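Local coordinates for protein phosphoribosylformylglycinamidine synthase 2 (Thermus thermophilus, PDB 3VIU) that belongs to the AIR synthase related (PurM-like) proteins, carries two copies of that domain pair in one chain, and binds adenosine-5'-diphosphate and magnesium, at residues Y44-P49 and S525-S530; N170-A175 and P536-V541; D485-G490 and A502-G507. One frame throughout, in Å; residues are numbered along the deposited sequence.

Contact 1: residues Y44-P49 and S525-S530; sequences YKNSRP and SLYNES. With ADP (adenosine-5'-diphosphate), chain B; PO4 (phosphate ion), chain C.
Asn46 lays its CB against CD1 of Leu526, 4.4 Å away, one of the two loose touches of a buried contact between loops. Leu526 leaves its backbone toward the other segment and is stretched out (chi2 178°), which carries CD1 to the asparagine. Next to it Tyr527, whose backbone has positive phi, swings its ring over so that the phenol end comes near the Asn46 side chain; Glu40 of helix 40-43 touches both Leu526 and Tyr527. The loop 44-47 joins that helix to helix 48-51, and its backbone makes a helix-like turn, Arg48 N bonding Tyr44 O at 3.1 Å. On the other side, Ser525 ends the edge strand 519-525 of a PurM-like N-terminal domain, so the contact ties the N-terminal part of the chain to the second such domain beside a nucleotide pocket. Tyr44 is part of that pocket. N7 of the adenine approaches the Tyr44 ring obliquely, CE2 of Tyr44 being 3.2 Å from N7 of the ADP, and the tyrosine OH makes a weak hydrogen bond to Val524 N. Ser525 has a different partner: with OG opposite the backbone N (chi1 175°), it donates to O3 of a phosphate ion, probably from the crystallisation liquor, at 2.6 Å. The same OG accepts a nearly straight bond from Asn528 ND2 (3.0 Å, 170°), lying almost in the plane of the asparagine amide. Asn528, centre of an inverse gamma turn, also bonds Leu489 O through ND2.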
loop_
_atom_site.group_PDB
_atom_site.type_symbol
_atom_site.label_atom_id
_atom_site.label_comp_id
_atom_site.label_asym_id
_atom_site.label_seq_id
_atom_site.Cartn_x
_atom_site.Cartn_y
_atom_site.Cartn_z
ATOM N N TYR A 44 -9.280 -14.238 7.554
ATOM C CA TYR A 44 -10.013 -12.972 7.523
ATOM C C TYR A 44 -11.414 -13.164 8.110
ATOM O O TYR A 44 -12.390 -12.623 7.600
ATOM C CB TYR A 44 -10.146 -12.480 6.080
ATOM C CG TYR A 44 -8.875 -11.931 5.490
ATOM C CD1 TYR A 44 -7.726 -12.724 5.363
ATOM C CD2 TYR A 44 -8.799 -10.597 5.096
ATOM C CE1 TYR A 44 -6.535 -12.190 4.867
ATOM C CE2 TYR A 44 -7.619 -10.059 4.607
ATOM C CZ TYR A 44 -6.493 -10.851 4.496
ATOM O OH TYR A 44 -5.334 -10.283 4.033
ATOM N N LYS A 45 -11.502 -13.933 9.185
ATOM C CA LYS A 45 -12.772 -14.239 9.821
ATOM C C LYS A 45 -13.659 -13.064 10.242
ATOM O O LYS A 45 -14.873 -13.117 10.070
ATOM C CB LYS A 45 -12.523 -15.168 11.007
ATOM C CG LYS A 45 -12.000 -16.537 10.585
ATOM C CD LYS A 45 -11.795 -17.479 11.768
ATOM C CE LYS A 45 -10.809 -16.899 12.778
ATOM N NZ LYS A 45 -10.395 -17.901 13.796
ATOM N N ASN A 46 -13.073 -12.000 10.772
ATOM C CA ASN A 46 -13.878 -10.868 11.205
ATOM C C ASN A 46 -14.038 -9.749 10.189
ATOM O O ASN A 46 -14.857 -8.851 10.387
ATOM C CB ASN A 46 -13.310 -10.292 12.496
ATOM C CG ASN A 46 -13.408 -11.262 13.650
ATOM O OD1 ASN A 46 -12.652 -12.235 13.737
ATOM N ND2 ASN A 46 -14.351 -11.013 14.538
ATOM N N SER A 47 -13.283 -9.808 9.098
ATOM C CA SER A 47 -13.338 -8.761 8.082
ATOM C C SER A 47 -14.082 -9.106 6.801
ATOM O O SER A 47 -14.590 -8.208 6.135
ATOM C CB SER A 47 -11.921 -8.304 7.715
ATOM O OG SER A 47 -11.193 -9.355 7.110
ATOM N N ARG A 48 -14.147 -10.389 6.448
ATOM C CA ARG A 48 -14.832 -10.792 5.222
ATOM C C ARG A 48 -16.251 -10.243 5.084
ATOM O O ARG A 48 -16.574 -9.616 4.080
ATOM C CB ARG A 48 -14.842 -12.320 5.086
ATOM C CG ARG A 48 -13.765 -12.866 4.129
ATOM C CD ARG A 48 -13.227 -14.233 4.578
ATOM N NE ARG A 48 -14.245 -15.283 4.579
ATOM C CZ ARG A 48 -14.101 -16.468 5.167
ATOM N NH1 ARG A 48 -12.978 -16.766 5.810
ATOM N NH2 ARG A 48 -15.080 -17.362 5.109
ATOM N N PRO A 49 -17.111 -10.446 6.096
ATOM C CA PRO A 49 -18.489 -9.949 6.028
ATOM C C PRO A 49 -18.603 -8.467 5.663
ATOM O O PRO A 49 -19.565 -8.058 5.013
ATOM C CB PRO A 49 -19.025 -10.228 7.433
ATOM C CG PRO A 49 -18.258 -11.416 7.858
ATOM C CD PRO A 49 -16.860 -11.085 7.399
ATOM N N SER A 525 -4.799 -6.404 8.369
ATOM C CA SER A 525 -4.007 -6.787 9.531
ATOM C C SER A 525 -4.762 -6.333 10.772
ATOM O O SER A 525 -4.980 -5.139 10.968
ATOM C CB SER A 525 -2.633 -6.122 9.489
ATOM O OG SER A 525 -1.917 -6.408 10.670
ATOM N N LEU A 526 -5.174 -7.286 11.600
ATOM C CA LEU A 526 -5.917 -6.966 12.814
ATOM C C LEU A 526 -5.102 -7.256 14.066
ATOM O O LEU A 526 -3.972 -7.742 13.986
ATOM C CB LEU A 526 -7.219 -7.763 12.858
ATOM C CG LEU A 526 -8.156 -7.525 11.676
ATOM C CD1 LEU A 526 -9.375 -8.404 11.831
ATOM C CD2 LEU A 526 -8.548 -6.047 11.594
ATOM N N TYR A 527 -5.684 -6.949 15.220
ATOM C CA TYR A 527 -5.027 -7.189 16.502
ATOM C C TYR A 527 -3.773 -6.347 16.701
ATOM O O TYR A 527 -2.851 -6.754 17.408
ATOM C CB TYR A 527 -4.681 -8.679 16.648
ATOM C CG TYR A 527 -5.897 -9.567 16.678
ATOM C CD1 TYR A 527 -6.670 -9.687 17.837
ATOM C CD2 TYR A 527 -6.306 -10.252 15.537
ATOM C CE1 TYR A 527 -7.827 -10.469 17.859
ATOM C CE2 TYR A 527 -7.457 -11.034 15.543
ATOM C CZ TYR A 527 -8.214 -11.139 16.706
ATOM O OH TYR A 527 -9.356 -11.907 16.705
ATOM N N ASN A 528 -3.733 -5.181 16.070
ATOM C CA ASN A 528 -2.591 -4.291 16.232
ATOM C C ASN A 528 -2.872 -3.394 17.426
ATOM O O ASN A 528 -3.262 -2.241 17.277
ATOM C CB ASN A 528 -2.376 -3.452 14.969
ATOM C CG ASN A 528 -1.844 -4.277 13.818
ATOM O OD1 ASN A 528 -0.699 -4.712 13.843
ATOM N ND2 ASN A 528 -2.680 -4.511 12.808
ATOM N N GLU A 529 -2.702 -3.957 18.617
ATOM C CA GLU A 529 -2.921 -3.227 19.854
ATOM C C GLU A 529 -2.300 -4.000 21.002
ATOM O O GLU A 529 -2.060 -5.203 20.900
ATOM C CB GLU A 529 -4.424 -3.037 20.122
ATOM C CG GLU A 529 -5.169 -4.295 20.557
ATOM C CD GLU A 529 -6.640 -4.031 20.882
ATOM O OE1 GLU A 529 -7.381 -3.613 19.970
ATOM O OE2 GLU A 529 -7.056 -4.238 22.044
ATOM N N SER A 530 -2.031 -3.297 22.092
ATOM C CA SER A 530 -1.468 -3.919 23.276
ATOM C C SER A 530 -1.926 -3.137 24.501
ATOM O O SER A 530 -1.913 -1.902 24.508
ATOM C CB SER A 530 0.055 -3.932 23.196
ATOM O OG SER A 530 0.565 -2.617 23.189
HETATM P PB ADP B . -1.171 -13.469 0.456
HETATM O O1B ADP B . -1.232 -14.233 1.733
HETATM O O2B ADP B . -0.376 -12.090 0.699
HETATM O O3B ADP B . -0.380 -14.411 -0.697
HETATM P PA ADP B . -3.789 -13.080 1.121
HETATM O O1A ADP B . -4.337 -14.446 1.348
HETATM O O2A ADP B . -3.117 -12.553 2.498
HETATM O O3A ADP B . -2.680 -13.129 -0.089
HETATM O "O5'" ADP B . -4.956 -12.014 0.707
HETATM C "C5'" ADP B . -6.204 -12.710 0.527
HETATM C "C4'" ADP B . -6.974 -12.262 -0.749
HETATM O "O4'" ADP B . -8.046 -11.323 -0.412
HETATM C "C3'" ADP B . -6.100 -11.534 -1.803
HETATM O "O3'" ADP B . -6.588 -11.830 -3.118
HETATM C "C2'" ADP B . -6.259 -10.060 -1.431
HETATM O "O2'" ADP B . -6.003 -9.190 -2.537
HETATM C "C1'" ADP B . -7.700 -9.986 -0.919
HETATM N N9 ADP B . -7.849 -8.973 0.135
HETATM C C8 ADP B . -7.453 -9.091 1.438
HETATM N N7 ADP B . -7.739 -8.009 2.102
HETATM C C5 ADP B . -8.335 -7.124 1.276
HETATM C C6 ADP B . -8.857 -5.812 1.420
HETATM N N6 ADP B . -8.810 -5.166 2.642
HETATM N N1 ADP B . -9.400 -5.208 0.340
HETATM C C2 ADP B . -9.456 -5.817 -0.855
HETATM N N3 ADP B . -8.976 -7.050 -1.031
HETATM C C4 ADP B . -8.416 -7.730 -0.007
HETATM P P PO4 C . 0.712 -8.728 10.298
HETATM O O1 PO4 C . 1.129 -7.576 9.468
HETATM O O2 PO4 C . 1.400 -8.668 11.608
HETATM O O3 PO4 C . -0.752 -8.680 10.508
HETATM O O4 PO4 C . 1.072 -9.993 9.606
#

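Contact 2: residues N170-A175 and P536-V541; sequences NPLVNA and PPTAMV
Two PurM-like N-terminal domains of the same chain meet here, Leu172 and Asn174 of one sheet facing Thr538 and Met540 of the other. Strands 172-182 and 538-548 occupy the same place in the strand order of their six-stranded sheets, and the short segments run roughly parallel, 24° apart with axes 9.7 Å from each other. That spacing is too wide for backbone pairing, and side chains fill the gap, consistent with the way N-terminal domains pair in PurM-like proteins. Leu172 and Thr538 reach toward each other tip to tip: CD1 of Leu172 is seated evenly over the threonine branch, 3.8 Å from Thr538 CB and just as far from its OG1 and CG2. The hydroxyl is not spent on the leucine; Thr538 OG1 donates to Pro536 O at 2.8 Å, approaching from above the carbonyl plane, and also bonds Tyr167 OH. Further along, Met540, modelled as selenomethionine, slants across Asn174. Its chain is extended beyond CG, which brings the selenium over the flat of the amide, with SE of Met540 3.4 Å from Asn174 CG. The chain runs on to the leucine, Met540 CE lying 4.3 Å from Leu172 CD1.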
loop_
_atom_site.group_PDB
_atom_site.type_symbol
_atom_site.label_atom_id
_atom_site.label_comp_id
_atom_site.label_asym_id
_atom_site.label_seq_id
_atom_site.Cartn_x
_atom_site.Cartn_y
_atom_site.Cartn_z
ATOM N N ASN A 170 2.574 -0.694 18.625
ATOM C CA ASN A 170 2.427 -1.509 17.431
ATOM C C ASN A 170 2.764 -0.728 16.169
ATOM O O ASN A 170 1.908 -0.050 15.605
ATOM C CB ASN A 170 0.998 -2.047 17.340
ATOM C CG ASN A 170 0.572 -2.798 18.598
ATOM O OD1 ASN A 170 0.375 -2.203 19.658
ATOM N ND2 ASN A 170 0.436 -4.113 18.482
ATOM N N PRO A 171 4.024 -0.803 15.713
ATOM C CA PRO A 171 4.385 -0.072 14.501
ATOM C C PRO A 171 3.771 -0.756 13.278
ATOM O O PRO A 171 3.316 -1.904 13.353
ATOM C CB PRO A 171 5.912 -0.132 14.513
ATOM C CG PRO A 171 6.177 -1.465 15.135
ATOM C CD PRO A 171 5.200 -1.480 16.288
ATOM N N LEU A 172 3.743 -0.053 12.155
ATOM C CA LEU A 172 3.186 -0.635 10.949
ATOM C C LEU A 172 4.181 -0.594 9.809
ATOM O O LEU A 172 4.886 0.395 9.614
ATOM C CB LEU A 172 1.914 0.101 10.523
ATOM C CG LEU A 172 0.690 0.098 11.440
ATOM C CD1 LEU A 172 -0.449 0.796 10.724
ATOM C CD2 LEU A 172 0.291 -1.325 11.802
ATOM N N VAL A 173 4.238 -1.683 9.060
ATOM C CA VAL A 173 5.113 -1.766 7.909
ATOM C C VAL A 173 4.351 -2.475 6.800
ATOM O O VAL A 173 4.148 -3.692 6.845
ATOM C CB VAL A 173 6.400 -2.546 8.221
ATOM C CG1 VAL A 173 7.306 -2.543 6.998
ATOM C CG2 VAL A 173 7.104 -1.931 9.425
ATOM N N ASN A 174 3.899 -1.700 5.822
ATOM C CA ASN A 174 3.166 -2.246 4.686
ATOM C C ASN A 174 3.973 -1.973 3.420
ATOM O O ASN A 174 4.554 -0.895 3.261
ATOM C CB ASN A 174 1.791 -1.585 4.570
ATOM C CG ASN A 174 0.795 -2.103 5.599
ATOM O OD1 ASN A 174 1.138 -2.321 6.768
ATOM N ND2 ASN A 174 -0.453 -2.285 5.172
ATOM N N ALA A 175 4.024 -2.946 2.523
ATOM C CA ALA A 175 4.764 -2.757 1.286
ATOM C C ALA A 175 3.853 -2.964 0.088
ATOM O O ALA A 175 3.119 -3.951 0.002
ATOM C CB ALA A 175 5.944 -3.715 1.222
ATOM N N PRO A 536 -4.084 3.942 15.592
ATOM C CA PRO A 536 -5.101 4.728 14.891
ATOM C C PRO A 536 -5.566 3.859 13.732
ATOM O O PRO A 536 -4.757 3.169 13.131
ATOM C CB PRO A 536 -4.316 5.940 14.395
ATOM C CG PRO A 536 -3.297 6.127 15.472
ATOM C CD PRO A 536 -2.829 4.702 15.725
ATOM N N PRO A 537 -6.870 3.853 13.423
ATOM C CA PRO A 537 -7.324 3.023 12.301
ATOM C C PRO A 537 -6.486 3.428 11.091
ATOM O O PRO A 537 -6.342 4.611 10.805
ATOM C CB PRO A 537 -8.791 3.408 12.161
ATOM C CG PRO A 537 -9.181 3.698 13.579
ATOM C CD PRO A 537 -8.005 4.514 14.084
ATOM N N THR A 538 -5.923 2.455 10.389
ATOM C CA THR A 538 -5.068 2.787 9.266
ATOM C C THR A 538 -5.370 2.062 7.961
ATOM O O THR A 538 -5.067 0.878 7.801
ATOM C CB THR A 538 -3.589 2.544 9.635
ATOM O OG1 THR A 538 -3.250 3.338 10.773
ATOM C CG2 THR A 538 -2.680 2.939 8.490
ATOM N N ALA A 539 -5.969 2.786 7.026
ATOM C CA ALA A 539 -6.264 2.227 5.720
ATOM C C ALA A 539 -5.268 2.861 4.754
ATOM O O ALA A 539 -5.448 4.000 4.316
ATOM C CB ALA A 539 -7.695 2.558 5.306
HETATM N N MSE A 540 -4.205 2.130 4.446
HETATM C CA MSE A 540 -3.200 2.623 3.520
HETATM C C MSE A 540 -3.676 2.317 2.114
HETATM O O MSE A 540 -3.657 1.176 1.665
HETATM C CB MSE A 540 -1.857 1.971 3.825
HETATM C CG MSE A 540 -1.322 2.419 5.173
HETATM SE SE MSE A 540 -0.026 1.218 5.962
HETATM C CE MSE A 540 0.933 2.510 7.058
ATOM N N VAL A 541 -4.132 3.362 1.439
ATOM C CA VAL A 541 -4.670 3.265 0.096
ATOM C C VAL A 541 -3.646 3.507 -0.996
ATOM O O VAL A 541 -3.022 4.563 -1.054
ATOM C CB VAL A 541 -5.821 4.272 -0.087
ATOM C CG1 VAL A 541 -6.395 4.177 -1.499
ATOM C CG2 VAL A 541 -6.901 4.007 0.961
#

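Contact 3: residues D485-G490 and A502-G507; sequences DGLNLG and AETIAG. With ADP (adenosine-5'-diphosphate), chain B.
Leu487 and Leu489 of one strand meet Thr504 and Ile505 of the helix that follows it, within the beta-alpha-beta unit formed by strand 479-488, helix 495-515 and strand 519-525. The link between strand and helix is apolar packing. Leu487 splits its two methyls between neighbouring helix residues: Leu487 and Thr504 pass in opposite directions, CD2 of the leucine 3.8 Å from Thr504 CG2, while Leu487 CD1 lies 3.9 Å from Ile505 CG1, where the two side chains cross at about a right angle. Leu489 passes the other branch of Thr504, with Leu489 CD2 3.8 Å from OG1. That hydroxyl has its polar partner within the helix, a hydrogen bond to Glu500 O one turn earlier. Ala539 of the adjoining strand also touches Thr504 and Leu487. The nucleotide takes up the polar end of Asp485. Asp485 CG sits between the backbone N and the carbonyl carbon (chi1 64°), which directs the carboxylate at the adenine: ADP N6 donates to Asp485 OD1 at 3.0 Å with an N-H...O angle of 145°, and OD2 lies 2.7 Å from ADP N1. Leu487 lies against the same amino group, its CG 3.8 Å from ADP N6.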
loop_
_atom_site.group_PDB
_atom_site.type_symbol
_atom_site.label_atom_id
_atom_site.label_comp_id
_atom_site.label_asym_id
_atom_site.label_seq_id
_atom_site.Cartn_x
_atom_site.Cartn_y
_atom_site.Cartn_z
ATOM N N ASP A 485 -6.088 -1.581 -0.818
ATOM C CA ASP A 485 -6.151 -1.064 0.541
ATOM C C ASP A 485 -5.548 -1.999 1.570
ATOM O O ASP A 485 -5.955 -3.159 1.694
ATOM C CB ASP A 485 -7.597 -0.769 0.937
ATOM C CG ASP A 485 -8.453 -2.015 0.969
ATOM O OD1 ASP A 485 -9.087 -2.289 2.012
ATOM O OD2 ASP A 485 -8.496 -2.724 -0.056
ATOM N N GLY A 486 -4.561 -1.488 2.299
ATOM C CA GLY A 486 -3.934 -2.267 3.339
ATOM C C GLY A 486 -4.551 -1.807 4.643
ATOM O O GLY A 486 -4.200 -0.751 5.157
ATOM N N LEU A 487 -5.492 -2.581 5.173
ATOM C CA LEU A 487 -6.130 -2.215 6.429
ATOM C C LEU A 487 -5.299 -2.692 7.618
ATOM O O LEU A 487 -4.810 -3.821 7.630
ATOM C CB LEU A 487 -7.534 -2.824 6.508
ATOM C CG LEU A 487 -8.486 -2.529 5.338
ATOM C CD1 LEU A 487 -9.857 -3.103 5.660
ATOM C CD2 LEU A 487 -8.581 -1.023 5.080
ATOM N N ASN A 488 -5.138 -1.817 8.606
ATOM C CA ASN A 488 -4.396 -2.118 9.832
ATOM C C ASN A 488 -5.210 -1.535 10.980
ATOM O O ASN A 488 -5.438 -0.329 11.033
ATOM C CB ASN A 488 -3.024 -1.461 9.797
ATOM C CG ASN A 488 -2.229 -1.841 8.564
ATOM O OD1 ASN A 488 -1.520 -2.840 8.552
ATOM N ND2 ASN A 488 -2.364 -1.050 7.511
ATOM N N LEU A 489 -5.657 -2.394 11.886
ATOM C CA LEU A 489 -6.459 -1.965 13.021
ATOM C C LEU A 489 -6.175 -2.785 14.271
ATOM O O LEU A 489 -5.357 -3.715 14.260
ATOM C CB LEU A 489 -7.948 -2.068 12.688
ATOM C CG LEU A 489 -8.458 -1.094 11.621
ATOM C CD1 LEU A 489 -8.702 -1.864 10.332
ATOM C CD2 LEU A 489 -9.735 -0.409 12.089
ATOM N N GLY A 490 -6.852 -2.421 15.354
ATOM C CA GLY A 490 -6.685 -3.130 16.600
ATOM C C GLY A 490 -7.558 -4.360 16.538
ATOM O O GLY A 490 -8.044 -4.743 15.468
ATOM N N ALA A 502 -15.259 -1.359 10.894
ATOM C CA ALA A 502 -16.475 -1.169 10.133
ATOM C C ALA A 502 -16.509 0.210 9.480
ATOM O O ALA A 502 -16.815 0.321 8.291
ATOM C CB ALA A 502 -17.693 -1.380 11.037
ATOM N N GLU A 503 -16.193 1.256 10.247
ATOM C CA GLU A 503 -16.195 2.614 9.703
ATOM C C GLU A 503 -15.117 2.788 8.629
ATOM O O GLU A 503 -15.315 3.505 7.647
ATOM C CB GLU A 503 -15.966 3.637 10.815
ATOM C CG GLU A 503 -17.136 3.806 11.767
ATOM C CD GLU A 503 -18.292 4.517 11.120
ATOM O OE1 GLU A 503 -19.342 3.880 10.892
ATOM O OE2 GLU A 503 -18.142 5.722 10.829
ATOM N N THR A 504 -13.973 2.138 8.822
ATOM C CA THR A 504 -12.892 2.234 7.858
ATOM C C THR A 504 -13.373 1.662 6.530
ATOM O O THR A 504 -13.229 2.289 5.483
ATOM C CB THR A 504 -11.649 1.463 8.347
ATOM O OG1 THR A 504 -11.135 2.098 9.528
ATOM C CG2 THR A 504 -10.562 1.440 7.270
ATOM N N ILE A 505 -13.965 0.477 6.569
ATOM C CA ILE A 505 -14.461 -0.123 5.345
ATOM C C ILE A 505 -15.592 0.707 4.705
ATOM O O ILE A 505 -15.634 0.864 3.485
ATOM C CB ILE A 505 -14.915 -1.574 5.591
ATOM C CG1 ILE A 505 -13.672 -2.441 5.867
ATOM C CG2 ILE A 505 -15.715 -2.085 4.390
ATOM C CD1 ILE A 505 -13.928 -3.938 6.004
ATOM N N ALA A 506 -16.493 1.252 5.521
ATOM C CA ALA A 506 -17.579 2.066 4.984
ATOM C C ALA A 506 -16.983 3.321 4.343
ATOM O O ALA A 506 -17.488 3.815 3.337
ATOM C CB ALA A 506 -18.565 2.451 6.094
ATOM N N GLY A 507 -15.905 3.830 4.928
ATOM C CA GLY A 507 -15.264 5.007 4.379
ATOM C C GLY A 507 -14.770 4.779 2.959
ATOM O O GLY A 507 -15.017 5.594 2.074
HETATM P PB ADP B . -1.171 -13.469 0.456
HETATM O O1B ADP B . -1.232 -14.233 1.733
HETATM O O2B ADP B . -0.376 -12.090 0.699
HETATM O O3B ADP B . -0.380 -14.411 -0.697
HETATM P PA ADP B . -3.789 -13.080 1.121
HETATM O O1A ADP B . -4.337 -14.446 1.348
HETATM O O2A ADP B . -3.117 -12.553 2.498
HETATM O O3A ADP B . -2.680 -13.129 -0.089
HETATM O "O5'" ADP B . -4.956 -12.014 0.707
HETATM C "C5'" ADP B . -6.204 -12.710 0.527
HETATM C "C4'" ADP B . -6.974 -12.262 -0.749
HETATM O "O4'" ADP B . -8.046 -11.323 -0.412
HETATM C "C3'" ADP B . -6.100 -11.534 -1.803
HETATM O "O3'" ADP B . -6.588 -11.830 -3.118
HETATM C "C2'" ADP B . -6.259 -10.060 -1.431
HETATM O "O2'" ADP B . -6.003 -9.190 -2.537
HETATM C "C1'" ADP B . -7.700 -9.986 -0.919
HETATM N N9 ADP B . -7.849 -8.973 0.135
HETATM C C8 ADP B . -7.453 -9.091 1.438
HETATM N N7 ADP B . -7.739 -8.009 2.102
HETATM C C5 ADP B . -8.335 -7.124 1.276
HETATM C C6 ADP B . -8.857 -5.812 1.420
HETATM N N6 ADP B . -8.810 -5.166 2.642
HETATM N N1 ADP B . -9.400 -5.208 0.340
HETATM C C2 ADP B . -9.456 -5.817 -0.855
HETATM N N3 ADP B . -8.976 -7.050 -1.031
HETATM C C4 ADP B . -8.416 -7.730 -0.007
#

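Overall arrangement
Starting at the N terminus, the chain lays down 44-49, then 170-175, and later comes to 485-490 and 502-507, where contact 3 closes a short local loop between a strand and its following helix. Only then does 525-530 return to 44-49, completing contact 1, and 536-541 return to 170-175, completing contact 2. Contacts 1 and 2 therefore cross, while contact 3 sits within the long loop of each. Strand 479-488 connects all three: Leu487 O faces Ser525 N of contact 1, and Asn488 N faces Thr538 O of contact 2. Together they tie the N-terminal region and both PurM-like N-terminal domains, with contacts 1 and 3 sharing the ADP.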